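Local coordinates for CELL WALL surface anchor family protein (Streptococcus pneumoniae, PDB 3ZGH), which probably mediates adhesion of the pneumococcus to host cells by binding keratin 10 through this basic domain of a serine-rich repeat surface protein, at residues Ile24-Gly36 and Pro44-Ser56. Residues are numbered along the deposited sequence; the frame is centred on the assembly and turned at random.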
loop_
_atom_site.group_PDB
_atom_site.type_symbol
_atom_site.label_atom_id
_atom_site.label_comp_id
_atom_site.label_asym_id
_atom_site.label_seq_id
_atom_site.Cartn_x
_atom_site.Cartn_y
_atom_site.Cartn_z
ATOM N N ILE A 24 19.305 -12.870 19.199
ATOM C CA ILE A 24 18.747 -11.877 18.321
ATOM C C ILE A 24 17.357 -12.330 17.852
ATOM O O ILE A 24 17.143 -13.523 17.594
ATOM C CB ILE A 24 19.640 -11.696 17.059
ATOM C CG1 ILE A 24 21.097 -11.424 17.443
ATOM C CG2 ILE A 24 19.114 -10.579 16.187
ATOM C CD1 ILE A 24 21.279 -10.242 18.380
ATOM N N ALA A 25 16.453 -11.377 17.693
ATOM C CA ALA A 25 15.101 -11.666 17.217
ATOM C C ALA A 25 15.146 -12.331 15.852
ATOM O O ALA A 25 15.969 -11.956 14.983
ATOM C CB ALA A 25 14.292 -10.386 17.139
ATOM N N LYS A 26 14.262 -13.310 15.651
ATOM C CA LYS A 26 14.146 -13.986 14.369
ATOM C C LYS A 26 13.433 -13.097 13.377
ATOM O O LYS A 26 13.679 -13.193 12.153
ATOM C CB LYS A 26 13.363 -15.302 14.479
ATOM C CG LYS A 26 14.024 -16.308 15.397
ATOM C CD LYS A 26 15.499 -16.524 15.061
ATOM C CE LYS A 26 16.036 -17.823 15.656
ATOM N NZ LYS A 26 16.242 -17.726 17.115
ATOM N N SER A 27 12.570 -12.204 13.870
ATOM C CA SER A 27 11.943 -11.258 12.969
ATOM C C SER A 27 11.518 -9.991 13.686
ATOM O O SER A 27 11.351 -9.972 14.920
ATOM C CB SER A 27 10.734 -11.884 12.271
ATOM O OG SER A 27 9.669 -12.043 13.189
ATOM N N GLU A 28 11.333 -8.948 12.898
ATOM C CA GLU A 28 10.892 -7.659 13.405
ATOM C C GLU A 28 9.901 -7.108 12.424
ATOM O O GLU A 28 10.169 -7.113 11.191
ATOM C CB GLU A 28 12.059 -6.664 13.550
ATOM C CG GLU A 28 11.548 -5.299 14.011
ATOM C CD GLU A 28 12.656 -4.275 14.200
ATOM O OE1 GLU A 28 13.853 -4.650 14.130
ATOM O OE2 GLU A 28 12.321 -3.093 14.433
ATOM N N THR A 29 8.795 -6.592 12.937
ATOM C CA THR A 29 7.710 -6.097 12.085
ATOM C C THR A 29 7.342 -4.682 12.554
ATOM O O THR A 29 7.248 -4.440 13.776
ATOM C CB THR A 29 6.447 -7.015 12.176
ATOM O OG1 THR A 29 6.769 -8.300 11.639
ATOM C CG2 THR A 29 5.243 -6.441 11.371
ATOM N N LYS A 30 7.183 -3.760 11.619
ATOM C CA LYS A 30 6.647 -2.454 11.961
ATOM C C LYS A 30 5.380 -2.223 11.176
ATOM O O LYS A 30 5.294 -2.601 9.994
ATOM C CB LYS A 30 7.664 -1.350 11.666
ATOM C CG LYS A 30 8.843 -1.330 12.665
ATOM C CD LYS A 30 9.884 -0.283 12.263
ATOM C CE LYS A 30 10.754 0.091 13.445
ATOM N NZ LYS A 30 11.808 1.091 13.082
ATOM N N VAL A 31 4.395 -1.616 11.817
ATOM C CA VAL A 31 3.172 -1.232 11.120
ATOM C C VAL A 31 3.067 0.294 11.119
ATOM O O VAL A 31 3.136 0.946 12.196
ATOM C CB VAL A 31 1.953 -1.841 11.820
ATOM C CG1 VAL A 31 0.616 -1.363 11.177
ATOM C CG2 VAL A 31 2.047 -3.394 11.857
ATOM N N TYR A 32 2.898 0.866 9.933
ATOM C CA TYR A 32 2.732 2.309 9.744
ATOM C C TYR A 32 1.321 2.525 9.244
ATOM O O TYR A 32 0.807 1.672 8.494
ATOM C CB TYR A 32 3.668 2.817 8.667
ATOM C CG TYR A 32 5.134 2.595 8.965
ATOM C CD1 TYR A 32 5.881 3.573 9.606
ATOM C CD2 TYR A 32 5.764 1.415 8.607
ATOM C CE1 TYR A 32 7.220 3.382 9.894
ATOM C CE2 TYR A 32 7.105 1.219 8.890
ATOM C CZ TYR A 32 7.814 2.204 9.523
ATOM O OH TYR A 32 9.126 1.991 9.810
ATOM N N THR A 33 0.692 3.643 9.626
ATOM C CA THR A 33 -0.613 3.989 9.057
ATOM C C THR A 33 -0.584 5.483 8.739
ATOM O O THR A 33 0.254 6.239 9.285
ATOM C CB THR A 33 -1.793 3.737 10.017
ATOM O OG1 THR A 33 -1.687 4.600 11.166
ATOM C CG2 THR A 33 -1.852 2.275 10.504
ATOM N N GLY A 34 -1.478 5.909 7.860
ATOM C CA GLY A 34 -1.588 7.321 7.571
ATOM C C GLY A 34 -2.953 7.565 6.949
ATOM O O GLY A 34 -3.792 6.646 6.796
ATOM N N GLU A 35 -3.184 8.798 6.555
ATOM C CA GLU A 35 -4.527 9.143 6.188
ATOM C C GLU A 35 -4.478 10.276 5.187
ATOM O O GLU A 35 -3.580 11.135 5.248
ATOM C CB GLU A 35 -5.212 9.566 7.477
ATOM C CG GLU A 35 -6.475 10.268 7.335
ATOM C CD GLU A 35 -7.050 10.658 8.688
ATOM O OE1 GLU A 35 -6.424 10.380 9.744
ATOM O OE2 GLU A 35 -8.158 11.200 8.681
ATOM N N GLY A 36 -5.433 10.257 4.267
ATOM C CA GLY A 36 -5.638 11.344 3.335
ATOM C C GLY A 36 -7.126 11.635 3.223
ATOM O O GLY A 36 -7.897 11.273 4.110
ATOM N N PRO A 44 -12.343 10.680 5.088
ATOM C CA PRO A 44 -10.960 10.200 5.167
ATOM C C PRO A 44 -10.780 8.899 4.413
ATOM O O PRO A 44 -11.720 8.121 4.282
ATOM C CB PRO A 44 -10.749 9.938 6.666
ATOM C CG PRO A 44 -11.803 10.771 7.359
ATOM C CD PRO A 44 -12.993 10.747 6.407
ATOM N N ILE A 45 -9.564 8.659 3.951
ATOM C CA ILE A 45 -9.183 7.355 3.425
ATOM C C ILE A 45 -7.871 7.057 4.130
ATOM O O ILE A 45 -7.131 8.002 4.475
ATOM C CB ILE A 45 -9.067 7.382 1.883
ATOM C CG1 ILE A 45 -8.809 5.973 1.316
ATOM C CG2 ILE A 45 -7.965 8.340 1.412
ATOM C CD1 ILE A 45 -8.999 5.931 -0.204
ATOM N N TYR A 46 -7.597 5.780 4.382
ATOM C CA TYR A 46 -6.455 5.391 5.184
ATOM C C TYR A 46 -5.558 4.416 4.446
ATOM O O TYR A 46 -6.009 3.740 3.486
ATOM C CB TYR A 46 -6.927 4.736 6.485
ATOM C CG TYR A 46 -7.887 5.603 7.268
ATOM C CD1 TYR A 46 -7.412 6.500 8.210
ATOM C CD2 TYR A 46 -9.284 5.548 7.042
ATOM C CE1 TYR A 46 -8.277 7.324 8.949
ATOM C CE2 TYR A 46 -10.165 6.385 7.771
ATOM C CZ TYR A 46 -9.635 7.256 8.739
ATOM O OH TYR A 46 -10.453 8.089 9.475
ATOM N N TYR A 47 -4.293 4.340 4.881
ATOM C CA TYR A 47 -3.462 3.204 4.486
ATOM C C TYR A 47 -2.805 2.581 5.702
ATOM O O TYR A 47 -2.684 3.197 6.794
ATOM C CB TYR A 47 -2.387 3.568 3.461
ATOM C CG TYR A 47 -1.220 4.331 4.061
ATOM C CD1 TYR A 47 -0.136 3.651 4.627
ATOM C CD2 TYR A 47 -1.226 5.721 4.111
ATOM C CE1 TYR A 47 0.906 4.348 5.220
ATOM C CE2 TYR A 47 -0.172 6.429 4.673
ATOM C CZ TYR A 47 0.888 5.725 5.234
ATOM O OH TYR A 47 1.930 6.412 5.807
ATOM N N LYS A 48 -2.417 1.323 5.505
ATOM C CA LYS A 48 -1.597 0.612 6.452
ATOM C C LYS A 48 -0.451 -0.002 5.640
ATOM O O LYS A 48 -0.669 -0.522 4.537
ATOM C CB LYS A 48 -2.408 -0.459 7.153
ATOM C CG LYS A 48 -1.577 -1.333 8.107
ATOM C CD LYS A 48 -2.422 -2.469 8.747
ATOM C CE LYS A 48 -3.398 -1.925 9.781
ATOM N NZ LYS A 48 -4.236 -2.981 10.453
ATOM N N LEU A 49 0.765 0.080 6.178
ATOM C CA LEU A 49 1.899 -0.587 5.573
ATOM C C LEU A 49 2.563 -1.409 6.683
ATOM O O LEU A 49 3.041 -0.844 7.703
ATOM C CB LEU A 49 2.884 0.426 4.995
ATOM C CG LEU A 49 4.096 -0.238 4.333
ATOM C CD1 LEU A 49 3.738 -0.806 2.960
ATOM C CD2 LEU A 49 5.260 0.756 4.222
ATOM N N LYS A 50 2.552 -2.729 6.512
ATOM C CA LYS A 50 3.222 -3.616 7.437
ATOM C C LYS A 50 4.514 -4.085 6.771
ATOM O O LYS A 50 4.485 -4.519 5.620
ATOM C CB LYS A 50 2.306 -4.798 7.737
ATOM C CG LYS A 50 2.926 -5.869 8.671
ATOM C CD LYS A 50 1.891 -6.993 8.900
ATOM C CE LYS A 50 2.515 -8.211 9.583
ATOM N NZ LYS A 50 1.641 -9.442 9.501
ATOM N N VAL A 51 5.646 -3.972 7.472
ATOM C CA VAL A 51 6.926 -4.403 6.936
ATOM C C VAL A 51 7.632 -5.339 7.948
ATOM O O VAL A 51 7.877 -4.968 9.122
ATOM C CB VAL A 51 7.830 -3.185 6.673
ATOM C CG1 VAL A 51 9.121 -3.607 5.946
ATOM C CG2 VAL A 51 7.045 -2.110 5.849
ATOM N N THR A 52 7.903 -6.560 7.492
ATOM C CA THR A 52 8.536 -7.582 8.311
ATOM C C THR A 52 9.910 -7.870 7.724
ATOM O O THR A 52 10.055 -8.072 6.528
ATOM C CB THR A 52 7.711 -8.875 8.298
ATOM O OG1 THR A 52 6.453 -8.629 8.937
ATOM C CG2 THR A 52 8.410 -9.989 9.084
ATOM N N ASN A 53 10.908 -7.878 8.589
ATOM C CA ASN A 53 12.267 -8.226 8.257
ATOM C C ASN A 53 12.557 -9.524 9.007
ATOM O O ASN A 53 12.565 -9.540 10.267
ATOM C CB ASN A 53 13.153 -7.096 8.728
ATOM C CG ASN A 53 14.629 -7.370 8.531
ATOM O OD1 ASN A 53 15.064 -8.515 8.453
ATOM N ND2 ASN A 53 15.418 -6.296 8.516
ATOM N N ASP A 54 12.747 -10.620 8.270
ATOM C CA ASP A 54 13.098 -11.892 8.911
ATOM C C ASP A 54 14.563 -12.223 8.714
ATOM O O ASP A 54 14.971 -13.353 8.947
ATOM C CB ASP A 54 12.244 -13.028 8.373
ATOM C CG ASP A 54 12.455 -13.272 6.878
ATOM O OD1 ASP A 54 13.462 -12.791 6.326
ATOM O OD2 ASP A 54 11.609 -13.938 6.249
ATOM N N GLY A 55 15.357 -11.243 8.279
ATOM C CA GLY A 55 16.779 -11.470 8.041
ATOM C C GLY A 55 17.132 -11.901 6.614
ATOM O O GLY A 55 18.234 -11.637 6.162
ATOM N N SER A 56 16.208 -12.550 5.912
ATOM C CA SER A 56 16.431 -12.957 4.521
ATOM C C SER A 56 15.763 -11.994 3.537
ATOM O O SER A 56 16.301 -11.739 2.451
ATOM C CB SER A 56 15.880 -14.358 4.277
ATOM O OG SER A 56 16.649 -15.287 5.021
HETATM O O HOH W 1 13.967 -15.451 10.679
#
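Strands 28-36 and 44-53 run antiparallel, their axes 4.6 Å apart at the closest, and five hydrogen-bonded pairs, from Glu28–Asn53 to Gly36–Ile45, are each joined by two backbone bonds. At the non-hydrogen-bonded pair Thr29–Thr52 the hydroxyls meet, OG1 to OG1 at 2.7 Å. Each threonine holds OG1 beside its backbone N (chi1 near -65°), which turns the two oxygens together, while Thr29 CG2 rests 3.6 Å from CG of Lys50. Further along this face, Val31 CG1 packs on Lys48 CG at 3.8 Å. Glu35, with an extended chain, lies alongside Tyr46, its carboxylate plane turned 45° from the ring. On the face that carries Tyr32, Tyr47 and Leu49, Tyr47 CG sits between its own backbone N and carbonyl carbon (chi1 75°), folding the ring across Gly34: CE2 approaches Gly34 CA at 3.3 Å, and Gly34 N lies over one ring face. Tyr32, Leu49 and Tyr47 also touch Val193; Lys30 NZ forms a salt bridge with Glu195, and Tyr32 OH a hydrogen bond to the same carboxylate. Beyond the Glu28–Asn53 pair, a water donates to both Lys26 O and Asp54 O. The two strands are the arms of a beta hairpin whose first strand, 28-38, is outermost in the main antiparallel sheet of this MSCRAMM-type adhesin domain.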